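Local coordinates for 3,6-diketocamphane 1,6-monooxygenase (Pseudomonas putida, PDB 4UWM), which oxidises a camphor diketone to its lactone in a Baeyer-Villiger reaction, using molecular oxygen and reduced FMN, as part of bacterial (-)-camphor degradation, at residues L80-P85 with Y117-R122; Y279-Y284 with N317-G322; A302-V307 with L311-D316. One frame throughout, in Å; residues are numbered along the deposited sequence.

Contact 1: L80-P85 with Y117-R122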
loop_
_atom_site.group_PDB
_atom_site.type_symbol
_atom_site.label_atom_id
_atom_site.label_comp_id
_atom_site.label_asym_id
_atom_site.label_seq_id
_atom_site.Cartn_x
_atom_site.Cartn_y
_atom_site.Cartn_z
ATOM N N LEU A 80 -6.936 12.407 -4.598
ATOM C CA LEU A 80 -7.234 11.916 -5.970
ATOM C C LEU A 80 -6.403 12.499 -7.095
ATOM O O LEU A 80 -6.085 11.772 -8.035
ATOM C CB LEU A 80 -8.725 12.010 -6.276
ATOM C CG LEU A 80 -9.699 11.387 -5.275
ATOM C CD1 LEU A 80 -11.093 11.298 -5.883
ATOM C CD2 LEU A 80 -9.257 10.021 -4.782
ATOM N N PRO A 81 -6.015 13.793 -7.012
ATOM C CA PRO A 81 -5.173 14.329 -8.095
ATOM C C PRO A 81 -3.769 13.711 -8.215
ATOM O O PRO A 81 -3.084 13.924 -9.217
ATOM C CB PRO A 81 -5.078 15.816 -7.757
ATOM C CG PRO A 81 -6.273 16.098 -6.898
ATOM C CD PRO A 81 -6.418 14.854 -6.070
ATOM N N HIS A 82 -3.352 12.910 -7.226
ATOM C CA HIS A 82 -1.968 12.443 -7.164
ATOM C C HIS A 82 -1.740 10.999 -7.695
ATOM O O HIS A 82 -0.603 10.512 -7.666
ATOM C CB HIS A 82 -1.444 12.504 -5.694
ATOM C CG HIS A 82 -1.346 13.885 -5.114
ATOM N ND1 HIS A 82 -1.007 14.101 -3.792
ATOM C CD2 HIS A 82 -1.570 15.115 -5.653
ATOM C CE1 HIS A 82 -0.999 15.407 -3.548
ATOM N NE2 HIS A 82 -1.334 16.042 -4.660
ATOM N N GLN A 83 -2.802 10.317 -8.145
ATOM C CA GLN A 83 -2.774 8.890 -8.514
ATOM C C GLN A 83 -3.571 8.657 -9.785
ATOM O O GLN A 83 -4.571 9.362 -10.013
ATOM C CB GLN A 83 -3.470 8.029 -7.430
ATOM C CG GLN A 83 -2.968 8.210 -6.015
ATOM C CD GLN A 83 -3.232 6.998 -5.132
ATOM O OE1 GLN A 83 -3.404 7.119 -3.914
ATOM N NE2 GLN A 83 -3.239 5.825 -5.739
ATOM N N HIS A 84 -3.191 7.641 -10.560
ATOM C CA HIS A 84 -4.074 7.157 -11.616
ATOM C C HIS A 84 -5.318 6.558 -10.980
ATOM O O HIS A 84 -5.210 5.684 -10.121
ATOM C CB HIS A 84 -3.388 6.109 -12.506
ATOM C CG HIS A 84 -4.125 5.898 -13.783
ATOM N ND1 HIS A 84 -5.289 5.168 -13.849
ATOM C CD2 HIS A 84 -3.952 6.451 -15.009
ATOM C CE1 HIS A 84 -5.771 5.220 -15.080
ATOM N NE2 HIS A 84 -4.976 5.991 -15.804
ATOM N N PRO A 85 -6.521 7.006 -11.399
ATOM C CA PRO A 85 -7.757 6.555 -10.770
ATOM C C PRO A 85 -8.060 5.071 -10.904
ATOM O O PRO A 85 -8.737 4.535 -10.043
ATOM C CB PRO A 85 -8.861 7.368 -11.505
ATOM C CG PRO A 85 -8.142 8.534 -12.080
ATOM C CD PRO A 85 -6.761 8.078 -12.385
ATOM N N TYR A 117 2.730 20.175 -6.436
ATOM C CA TYR A 117 3.846 20.397 -7.362
ATOM C C TYR A 117 4.563 19.063 -7.705
ATOM O O TYR A 117 4.846 18.796 -8.868
ATOM C CB TYR A 117 4.851 21.369 -6.740
ATOM C CG TYR A 117 5.986 21.816 -7.644
ATOM C CD1 TYR A 117 5.866 22.971 -8.449
ATOM C CD2 TYR A 117 7.181 21.114 -7.676
ATOM C CE1 TYR A 117 6.921 23.388 -9.272
ATOM C CE2 TYR A 117 8.238 21.508 -8.501
ATOM C CZ TYR A 117 8.109 22.656 -9.292
ATOM O OH TYR A 117 9.191 23.026 -10.091
ATOM N N MET A 118 4.865 18.257 -6.691
ATOM C CA MET A 118 5.524 16.950 -6.895
ATOM C C MET A 118 4.757 16.100 -7.904
ATOM O O MET A 118 5.359 15.383 -8.718
ATOM C CB MET A 118 5.650 16.164 -5.582
ATOM C CG MET A 118 6.394 16.867 -4.468
ATOM S SD MET A 118 6.352 15.999 -2.880
ATOM C CE MET A 118 7.541 16.966 -1.961
ATOM N N HIS A 119 3.439 16.183 -7.842
ATOM C CA HIS A 119 2.572 15.395 -8.676
ATOM C C HIS A 119 2.154 16.110 -9.977
ATOM O O HIS A 119 1.207 15.698 -10.644
ATOM C CB HIS A 119 1.376 14.892 -7.858
ATOM C CG HIS A 119 1.779 14.057 -6.667
ATOM N ND1 HIS A 119 2.057 14.605 -5.431
ATOM C CD2 HIS A 119 1.999 12.725 -6.543
ATOM C CE1 HIS A 119 2.390 13.645 -4.584
ATOM N NE2 HIS A 119 2.373 12.495 -5.237
ATOM N N GLY A 120 2.903 17.151 -10.345
ATOM C CA GLY A 120 2.729 17.790 -11.649
ATOM C C GLY A 120 1.715 18.903 -11.728
ATOM O O GLY A 120 1.365 19.323 -12.831
ATOM N N ILE A 121 1.225 19.368 -10.571
ATOM C CA ILE A 121 0.210 20.407 -10.529
ATOM C C ILE A 121 0.852 21.682 -9.993
ATOM O O ILE A 121 1.143 21.778 -8.796
ATOM C CB ILE A 121 -1.011 20.040 -9.651
ATOM C CG1 ILE A 121 -1.674 18.761 -10.114
ATOM C CG2 ILE A 121 -2.043 21.154 -9.685
ATOM C CD1 ILE A 121 -1.508 17.580 -9.161
ATOM N N ARG A 122 1.097 22.641 -10.883
ATOM C CA ARG A 122 1.762 23.892 -10.509
ATOM C C ARG A 122 0.741 24.994 -10.250
ATOM O O ARG A 122 -0.341 24.992 -10.844
ATOM C CB ARG A 122 2.738 24.329 -11.596
ATOM C CG ARG A 122 3.993 23.491 -11.692
ATOM C CD ARG A 122 4.812 23.905 -12.908
ATOM N NE ARG A 122 4.153 23.568 -14.172
ATOM C CZ ARG A 122 4.754 23.587 -15.358
ATOM N NH1 ARG A 122 6.034 23.932 -15.454
ATOM N NH2 ARG A 122 4.081 23.252 -16.454
#

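Contact 2: Y279-Y284 with N317-G322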
loop_
_atom_site.group_PDB
_atom_site.type_symbol
_atom_site.label_atom_id
_atom_site.label_comp_id
_atom_site.label_asym_id
_atom_site.label_seq_id
_atom_site.Cartn_x
_atom_site.Cartn_y
_atom_site.Cartn_z
ATOM N N TYR A 279 3.173 19.731 23.824
ATOM C CA TYR A 279 4.408 19.894 23.051
ATOM C C TYR A 279 4.144 20.210 21.563
ATOM O O TYR A 279 4.734 21.139 20.987
ATOM C CB TYR A 279 5.326 18.656 23.178
ATOM C CG TYR A 279 6.608 18.811 22.403
ATOM C CD1 TYR A 279 7.657 19.596 22.894
ATOM C CD2 TYR A 279 6.762 18.225 21.144
ATOM C CE1 TYR A 279 8.827 19.772 22.164
ATOM C CE2 TYR A 279 7.921 18.397 20.412
ATOM C CZ TYR A 279 8.954 19.165 20.932
ATOM O OH TYR A 279 10.106 19.328 20.209
ATOM N N CYS A 280 3.261 19.424 20.951
ATOM C CA CYS A 280 2.943 19.588 19.523
ATOM C C CYS A 280 2.297 20.957 19.294
ATOM O O CYS A 280 2.723 21.719 18.425
ATOM C CB CYS A 280 1.995 18.479 19.069
ATOM S SG CYS A 280 1.524 18.611 17.324
ATOM N N PHE A 281 1.288 21.271 20.101
ATOM C CA PHE A 281 0.609 22.569 20.012
ATOM C C PHE A 281 1.530 23.754 20.203
ATOM O O PHE A 281 1.510 24.676 19.400
ATOM C CB PHE A 281 -0.583 22.642 20.960
ATOM C CG PHE A 281 -1.848 22.104 20.363
ATOM C CD1 PHE A 281 -2.681 22.930 19.621
ATOM C CD2 PHE A 281 -2.188 20.765 20.505
ATOM C CE1 PHE A 281 -3.846 22.443 19.056
ATOM C CE2 PHE A 281 -3.352 20.269 19.940
ATOM C CZ PHE A 281 -4.184 21.111 19.216
ATOM N N GLU A 282 2.352 23.721 21.248
ATOM C CA GLU A 282 3.307 24.805 21.523
ATOM C C GLU A 282 4.345 24.981 20.430
ATOM O O GLU A 282 4.648 26.109 20.032
ATOM C CB GLU A 282 4.043 24.530 22.833
ATOM C CG GLU A 282 4.607 25.755 23.515
ATOM C CD GLU A 282 3.569 26.424 24.379
ATOM O OE1 GLU A 282 2.764 27.202 23.828
ATOM O OE2 GLU A 282 3.542 26.143 25.595
ATOM N N ARG A 283 4.914 23.874 19.952
ATOM C CA ARG A 283 6.005 23.966 18.990
ATOM C C ARG A 283 5.545 24.172 17.556
ATOM O O ARG A 283 6.231 24.836 16.770
ATOM C CB ARG A 283 6.911 22.738 19.060
ATOM C CG ARG A 283 8.088 22.836 18.107
ATOM C CD ARG A 283 8.991 21.618 18.146
ATOM N NE ARG A 283 9.916 21.631 17.016
ATOM C CZ ARG A 283 10.757 20.647 16.717
ATOM N NH1 ARG A 283 10.809 19.549 17.473
ATOM N NH2 ARG A 283 11.557 20.775 15.669
ATOM N N TYR A 284 4.400 23.587 17.216
ATOM C CA TYR A 284 4.023 23.423 15.811
ATOM C C TYR A 284 2.688 24.082 15.484
ATOM O O TYR A 284 2.636 24.984 14.655
ATOM C CB TYR A 284 3.996 21.908 15.439
ATOM C CG TYR A 284 3.543 21.613 14.012
ATOM C CD1 TYR A 284 4.157 22.229 12.925
ATOM C CD2 TYR A 284 2.531 20.686 13.758
ATOM C CE1 TYR A 284 3.757 21.955 11.625
ATOM C CE2 TYR A 284 2.115 20.415 12.459
ATOM C CZ TYR A 284 2.738 21.049 11.402
ATOM O OH TYR A 284 2.351 20.786 10.106
ATOM N N ASN A 317 -10.712 25.882 27.556
ATOM C CA ASN A 317 -11.956 26.322 26.916
ATOM C C ASN A 317 -12.327 25.612 25.611
ATOM O O ASN A 317 -13.480 25.668 25.185
ATOM C CB ASN A 317 -11.888 27.828 26.657
ATOM C CG ASN A 317 -11.507 28.613 27.899
ATOM O OD1 ASN A 317 -12.348 28.893 28.747
ATOM N ND2 ASN A 317 -10.232 28.963 28.014
ATOM N N VAL A 318 -11.347 24.972 24.971
ATOM C CA VAL A 318 -11.548 24.354 23.647
ATOM C C VAL A 318 -11.438 22.826 23.702
ATOM O O VAL A 318 -12.407 22.120 23.393
ATOM C CB VAL A 318 -10.567 24.919 22.601
ATOM C CG1 VAL A 318 -10.772 24.239 21.255
ATOM C CG2 VAL A 318 -10.741 26.425 22.469
ATOM N N PHE A 319 -10.276 22.325 24.119
ATOM C CA PHE A 319 -10.033 20.883 24.162
ATOM C C PHE A 319 -11.035 20.226 25.067
ATOM O O PHE A 319 -11.499 20.827 26.028
ATOM C CB PHE A 319 -8.633 20.554 24.689
ATOM C CG PHE A 319 -7.518 21.066 23.840
ATOM C CD1 PHE A 319 -7.760 21.630 22.586
ATOM C CD2 PHE A 319 -6.207 20.950 24.278
ATOM C CE1 PHE A 319 -6.712 22.087 21.804
ATOM C CE2 PHE A 319 -5.155 21.407 23.499
ATOM C CZ PHE A 319 -5.408 21.969 22.263
ATOM N N LEU A 320 -11.364 18.983 24.758
ATOM C CA LEU A 320 -12.252 18.209 25.589
ATOM C C LEU A 320 -11.394 17.441 26.588
ATOM O O LEU A 320 -11.100 16.265 26.388
ATOM C CB LEU A 320 -13.108 17.284 24.716
ATOM C CG LEU A 320 -14.029 18.007 23.730
ATOM C CD1 LEU A 320 -14.805 17.003 22.885
ATOM C CD2 LEU A 320 -14.988 18.950 24.449
ATOM N N VAL A 321 -10.999 18.133 27.664
ATOM C CA VAL A 321 -10.061 17.622 28.680
ATOM C C VAL A 321 -10.653 17.625 30.109
ATOM O O VAL A 321 -11.375 18.547 30.490
ATOM C CB VAL A 321 -8.748 18.444 28.660
ATOM C CG1 VAL A 321 -7.765 17.993 29.742
ATOM C CG2 VAL A 321 -8.080 18.352 27.295
ATOM N N GLY A 322 -10.340 16.590 30.887
ATOM C CA GLY A 322 -10.796 16.485 32.275
ATOM C C GLY A 322 -11.023 15.050 32.707
ATOM O O GLY A 322 -10.488 14.122 32.109
#

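Contact 3: A302-V307 with L311-D316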
loop_
_atom_site.group_PDB
_atom_site.type_symbol
_atom_site.label_atom_id
_atom_site.label_comp_id
_atom_site.label_asym_id
_atom_site.label_seq_id
_atom_site.Cartn_x
_atom_site.Cartn_y
_atom_site.Cartn_z
ATOM N N ALA A 302 -15.339 32.145 23.492
ATOM C CA ALA A 302 -15.040 32.346 24.906
ATOM C C ALA A 302 -14.974 33.834 25.278
ATOM O O ALA A 302 -14.734 34.186 26.431
ATOM C CB ALA A 302 -13.755 31.629 25.285
ATOM N N GLY A 303 -15.176 34.693 24.285
ATOM C CA GLY A 303 -15.277 36.131 24.499
ATOM C C GLY A 303 -13.953 36.857 24.630
ATOM O O GLY A 303 -13.937 38.074 24.818
ATOM N N ILE A 304 -12.844 36.122 24.535
ATOM C CA ILE A 304 -11.518 36.730 24.616
ATOM C C ILE A 304 -11.072 37.257 23.253
ATOM O O ILE A 304 -11.765 37.081 22.251
ATOM C CB ILE A 304 -10.447 35.770 25.196
ATOM C CG1 ILE A 304 -10.000 34.741 24.146
ATOM C CG2 ILE A 304 -10.943 35.105 26.479
ATOM C CD1 ILE A 304 -8.579 34.247 24.330
ATOM N N ASP A 305 -9.915 37.908 23.234
ATOM C CA ASP A 305 -9.280 38.362 22.004
ATOM C C ASP A 305 -8.353 37.257 21.493
ATOM O O ASP A 305 -7.635 36.650 22.288
ATOM C CB ASP A 305 -8.471 39.631 22.285
ATOM C CG ASP A 305 -8.018 40.335 21.023
ATOM O OD1 ASP A 305 -7.188 39.775 20.275
ATOM O OD2 ASP A 305 -8.484 41.469 20.789
ATOM N N PRO A 306 -8.363 36.992 20.169
ATOM C CA PRO A 306 -7.486 35.994 19.526
ATOM C C PRO A 306 -6.007 36.099 19.919
ATOM O O PRO A 306 -5.343 35.072 20.084
ATOM C CB PRO A 306 -7.651 36.296 18.038
ATOM C CG PRO A 306 -9.031 36.845 17.925
ATOM C CD PRO A 306 -9.349 37.545 19.219
ATOM N N VAL A 307 -5.515 37.331 20.075
ATOM C CA VAL A 307 -4.128 37.579 20.485
ATOM C C VAL A 307 -3.809 36.899 21.827
ATOM O O VAL A 307 -2.651 36.597 22.115
ATOM C CB VAL A 307 -3.813 39.100 20.535
ATOM C CG1 VAL A 307 -2.374 39.360 20.958
ATOM C CG2 VAL A 307 -4.074 39.746 19.180
ATOM N N LEU A 311 -1.788 28.084 24.795
ATOM C CA LEU A 311 -2.009 26.682 25.124
ATOM C C LEU A 311 -3.042 26.496 26.233
ATOM O O LEU A 311 -4.006 25.749 26.065
ATOM C CB LEU A 311 -0.684 25.999 25.489
ATOM C CG LEU A 311 -0.691 24.524 25.892
ATOM C CD1 LEU A 311 -1.425 23.652 24.877
ATOM C CD2 LEU A 311 0.743 24.050 26.080
ATOM N N GLU A 312 -2.849 27.192 27.354
ATOM C CA GLU A 312 -3.745 27.058 28.493
ATOM C C GLU A 312 -5.171 27.482 28.164
ATOM O O GLU A 312 -6.127 26.859 28.629
ATOM C CB GLU A 312 -3.215 27.835 29.712
ATOM C CG GLU A 312 -4.055 27.646 30.967
ATOM C CD GLU A 312 -3.339 28.052 32.243
ATOM O OE1 GLU A 312 -2.557 29.029 32.218
ATOM O OE2 GLU A 312 -3.565 27.384 33.275
ATOM N N PHE A 313 -5.318 28.524 27.350
ATOM C CA PHE A 313 -6.640 28.897 26.874
ATOM C C PHE A 313 -7.324 27.721 26.159
ATOM O O PHE A 313 -8.491 27.408 26.427
ATOM C CB PHE A 313 -6.589 30.116 25.953
ATOM C CG PHE A 313 -7.840 30.293 25.140
ATOM C CD1 PHE A 313 -9.018 30.737 25.738
ATOM C CD2 PHE A 313 -7.860 29.974 23.783
ATOM C CE1 PHE A 313 -10.186 30.875 24.998
ATOM C CE2 PHE A 313 -9.025 30.111 23.040
ATOM C CZ PHE A 313 -10.189 30.563 23.647
ATOM N N LEU A 314 -6.587 27.085 25.248
ATOM C CA LEU A 314 -7.094 25.938 24.487
ATOM C C LEU A 314 -7.444 24.783 25.418
ATOM O O LEU A 314 -8.529 24.218 25.332
ATOM C CB LEU A 314 -6.073 25.498 23.414
ATOM C CG LEU A 314 -5.790 26.458 22.252
ATOM C CD1 LEU A 314 -4.695 25.916 21.343
ATOM C CD2 LEU A 314 -7.046 26.751 21.439
ATOM N N VAL A 315 -6.540 24.463 26.337
ATOM C CA VAL A 315 -6.785 23.385 27.299
ATOM C C VAL A 315 -8.021 23.633 28.165
ATOM O O VAL A 315 -8.794 22.708 28.430
ATOM C CB VAL A 315 -5.537 23.120 28.167
ATOM C CG1 VAL A 315 -5.771 21.963 29.115
ATOM C CG2 VAL A 315 -4.341 22.818 27.282
ATOM N N ASP A 316 -8.222 24.886 28.574
ATOM C CA ASP A 316 -9.327 25.252 29.470
ATOM C C ASP A 316 -10.699 25.416 28.800
ATOM O O ASP A 316 -11.731 25.130 29.411
ATOM C CB ASP A 316 -8.981 26.538 30.233
ATOM C CG ASP A 316 -7.892 26.334 31.270
ATOM O OD1 ASP A 316 -7.808 25.240 31.859
ATOM O OD2 ASP A 316 -7.112 27.278 31.506
#

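Contact 1: L80-P85 with Y117-R122
His82 and His119 carry this contact as an offset stack. Their rings are almost parallel, 4° between planes, with centroids 3.8 Å apart; His119 ND1 lies over the His82 ring and His82 CG over the His119 ring. The side chains themselves cross at about a right angle, and His82 also brings its CB over the His119 face, a CH-pi contact 3.7 Å from that ring's centroid. In each histidine CG stands beside the backbone N, anti to the carbonyl carbon (chi1 -65° for His82, -59° for His119), and this turns the ring toward the other.

Apolar contact comes from Ile121. Its CD1 sits near the plane of the His82 ring, at the edge, and reaches Pro81 CB at 4.2 Å.

Among polar groups, His119 ND1 hydrogen-bonds to Ala115 O, which should hold the rotation of the stacked ring. His82 O is buried with no partner in the model. A Schellman motif, with Gly120 as the C-prime residue, turns the chain from His119 to Ile121.

The contact therefore joins the loop between strand 72-79 and helix 85-98 to the C-terminal end of helix 113-118. Leu80 and Pro85 face helix 139-155, while Tyr117 packs on Phe160 of the second subunit.

Contact 2: Y279-Y284 with N317-G322
Phe281 and Phe319 meet ring against ring in an oblique pair, although their CA atoms are 11.5 Å apart. The side chains come from opposite directions, and the CZ of Phe319 stands over the centre of the Phe281 ring, 3.4 Å from Phe281 CZ. All six ring carbons of Phe281 lie within 4.0 Å of Phe319 CZ. The planes make 54°, with centroids 4.7 Å apart. Phe319, in the loop just before strand 320-322, has CG anti to the carbonyl carbon and a chi2 of only -8°, an uncommon ring rotation that sets the tilt.

Phe281 is held further by Trp289, edge-to-face, and both phenylalanines touch Leu314 of helix 311-317 and Thr258 of strand 254-261. Just past Phe319, Leu320 centres an inverse gamma turn, its bond from Val321 N to Phe319 O weak at 3.2 Å.

Elsewhere on helix 276-291, Arg283 NH1 donates to Tyr279 OH at 2.8 Å with a bend to 146°, the hydroxyl tilted out of the guanidinium plane; NH2 makes a salt bridge to Glu181 of the second subunit.

The contact itself is purely aromatic and buried, so it rests on dispersion and shape. FMN lies about 8 Å from the Phe281 side chain, and a triethylene glycol, probably from the crystallisation liquor, about 4 Å; both are consistent with an apolar wall beside the flavin pocket.

Contact 3: A302-V307 with L311-D316
Two carboxylates of 311-316, through Glu312 OE2 and Asp316 OD1, grip the ammonium nitrogen of Lys269 in helix 265-274, while Phe313, on the same stretch of helix, meets Ala302 and Ile304 across the contact. Sharing one lysine between two salt bridges would be expected to offset the mutual repulsion of the acids.

The meeting with 302-307 is apolar, partly buried and away from the flavin site, and it uses the phenyl ring in two ways. Ile304 lays its CD1 over one face, 3.9 Å from the centroid and 14° off the ring normal, a CH-pi contact displaced toward the rim. Ala302 comes in at the edge instead, its CB in the ring plane and 3.7 Å from Phe313 CE1. Phe313 has its CG trans to the backbone N (chi1 163°), which carries the ring out from the helix. Ile304 holds CG1 between backbone N and carbonyl carbon (chi1 77°), a cramped choice that brings CD1 onto the ring.

Farther along the loop, Asp305 OD1 accepts from Val307 N at 3.0 Å, using the lone pair that points away from the other oxygen. Phe313 N donates to Asp310 OD1 at the start of the helix.

Phe313 thus reaches back to Ala302, at the end of helix 296-302, and to Ile304. Gly303, with positive phi, ends that helix, and an Asx turn bends the loop linking it to helix 311-317 in this luciferase-like, TIM-barrel monooxygenase fold.

Overall arrangement
Contacts 2 and 3 form one neighbourhood, their centres about 11 Å apart, whereas the centre of contact 1 lies about 33 Å and 38 Å from theirs and contact 1 touches neither. Contact 3 is nested inside the loop that contact 2 closes. Leu314 joins the two: its O probably accepts a hydrogen bond from Phe319 N at 2.8 Å, and its CD1 packs on Phe281. The bound FMN lies about 8 Å from the Phe281 side chain and about 10 Å from that of Pro81, so neither of these side chains touches the flavin; contacts 1 and 2 lie in different parts of the TIM-barrel fold. These two also reach the second subunit of the homodimer; contact 3 does not.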